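Major capsid protein (Faustovirus, PDB 5J7O) forms a double jelly-roll trimer that probably serves as the main building block of the viral capsid shell. Local coordinates at residues 220-223 with 224-228. Residues are numbered along the deposited sequence; the frame is centred on the assembly and turned at random.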
loop_
_atom_site.group_PDB
_atom_site.type_symbol
_atom_site.label_atom_id
_atom_site.label_comp_id
_atom_site.label_asym_id
_atom_site.label_seq_id
_atom_site.Cartn_x
_atom_site.Cartn_y
_atom_site.Cartn_z
ATOM N N THR B 220 5.448 8.439 2.159
ATOM C CA THR B 220 5.925 9.031 0.911
ATOM C C THR B 220 6.783 10.263 1.177
ATOM O O THR B 220 7.875 10.407 0.615
ATOM C CB THR B 220 4.745 9.376 0.002
ATOM O OG1 THR B 220 4.191 8.171 -0.541
ATOM C CG2 THR B 220 5.186 10.284 -1.137
ATOM N N GLY B 221 6.308 11.161 2.042
ATOM C CA GLY B 221 7.110 12.320 2.395
ATOM C C GLY B 221 8.372 11.946 3.146
ATOM O O GLY B 221 9.429 12.547 2.939
ATOM N N TRP B 222 8.281 10.943 4.023
ATOM C CA TRP B 222 9.451 10.482 4.765
ATOM C C TRP B 222 10.535 9.972 3.822
ATOM O O TRP B 222 11.712 10.323 3.962
ATOM C CB TRP B 222 9.034 9.396 5.758
ATOM C CG TRP B 222 10.167 8.686 6.443
ATOM C CD1 TRP B 222 10.591 7.410 6.211
ATOM C CD2 TRP B 222 11.006 9.203 7.482
ATOM N NE1 TRP B 222 11.645 7.103 7.036
ATOM C CE2 TRP B 222 11.920 8.188 7.826
ATOM C CE3 TRP B 222 11.078 10.429 8.152
ATOM C CZ2 TRP B 222 12.892 8.360 8.809
ATOM C CZ3 TRP B 222 12.044 10.596 9.128
ATOM C CH2 TRP B 222 12.936 9.569 9.448
ATOM N N LYS B 223 10.152 9.147 2.844
ATOM C CA LYS B 223 11.125 8.626 1.888
ATOM C C LYS B 223 11.770 9.749 1.085
ATOM O O LYS B 223 12.975 9.709 0.806
ATOM C CB LYS B 223 10.460 7.616 0.955
ATOM C CG LYS B 223 10.158 6.276 1.605
ATOM C CD LYS B 223 9.584 5.293 0.597
ATOM C CE LYS B 223 9.495 3.893 1.183
ATOM N NZ LYS B 223 8.903 2.924 0.219
ATOM N N ARG B 224 10.989 10.764 0.708
ATOM C CA ARG B 224 11.549 11.873 -0.057
ATOM C C ARG B 224 12.487 12.723 0.789
ATOM O O ARG B 224 13.432 13.316 0.256
ATOM C CB ARG B 224 10.427 12.734 -0.640
ATOM C CG ARG B 224 9.531 12.004 -1.629
ATOM C CD ARG B 224 8.922 12.965 -2.637
ATOM N NE ARG B 224 8.111 12.272 -3.635
ATOM C CZ ARG B 224 6.812 12.479 -3.822
ATOM N NH1 ARG B 224 6.167 13.375 -3.087
ATOM N NH2 ARG B 224 6.159 11.800 -4.754
ATOM N N LEU B 225 12.249 12.796 2.101
ATOM C CA LEU B 225 13.128 13.572 2.969
ATOM C C LEU B 225 14.518 12.955 3.052
ATOM O O LEU B 225 15.524 13.674 3.077
ATOM C CB LEU B 225 12.518 13.692 4.366
ATOM C CG LEU B 225 11.300 14.601 4.530
ATOM C CD1 LEU B 225 10.744 14.493 5.943
ATOM C CD2 LEU B 225 11.659 16.038 4.200
ATOM N N ILE B 226 14.598 11.624 3.089
ATOM C CA ILE B 226 15.860 10.928 3.303
ATOM C C ILE B 226 16.421 10.341 2.011
ATOM O O ILE B 226 17.355 9.537 2.057
ATOM C CB ILE B 226 15.709 9.840 4.377
ATOM C CG1 ILE B 226 14.614 8.850 3.977
ATOM C CG2 ILE B 226 15.395 10.470 5.726
ATOM C CD1 ILE B 226 14.253 7.872 5.068
ATOM N N GLY B 227 15.867 10.718 0.861
ATOM C CA GLY B 227 16.453 10.339 -0.410
ATOM C C GLY B 227 16.170 8.932 -0.882
ATOM O O GLY B 227 16.924 8.408 -1.707
ATOM N N GLN B 228 15.111 8.299 -0.386
ATOM C CA GLN B 228 14.698 6.989 -0.874
ATOM C C GLN B 228 13.719 7.170 -2.026
ATOM O O GLN B 228 12.780 7.966 -1.929
ATOM C CB GLN B 228 14.063 6.166 0.248
ATOM C CG GLN B 228 13.472 4.834 -0.201
ATOM C CD GLN B 228 14.531 3.807 -0.560
ATOM O OE1 GLN B 228 15.716 3.990 -0.278
ATOM N NE2 GLN B 228 14.105 2.714 -1.184
HETATM O O HOH W 1 10.901 2.604 -1.507
#
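Ile226 lays its CD1 over one face of the Trp222 indole at the C-terminal end of helix 216-225, a CH-pi contact 3.7 Å from the centroid of the five-membered ring. CG1 of Ile226 sits between its backbone N and carbonyl carbon (chi1 57°), which turns CD1 to the ring; the indole NE1 is hydrogen-bonded to Asn210 OD1, which with the packing helps hold the ring's rotation, and Trp551 of the second subunit meets the same indole. Thr220 and Arg224 run alongside each other, CG2 of Thr220 lying 3.8 Å from CZ of Arg224 over a guanidinium face. The extended Lys223 runs alongside Gln228, whose chain bends at chi2 (72°); a water accepts from Lys223 NZ at 2.7 Å and Gln228 NE2 at 3.2 Å, and Gln228 OE1 takes Tyr180 N, holding the amide at both ends. The helix closes in a Schellman-type turn: Ile226 N still reaches Trp222 O, but Gln228 N goes to Lys223 O at 2.8 Å, past Gly227, whose positive phi (79°) suits a glycine. Trp222 and Ile226 thus pack on Leu183 of helix 181-185, while Gln562 of the second subunit bonds Thr220 OG1 through OE1 and Arg224 NH2 through its backbone O, tying the helix end to both.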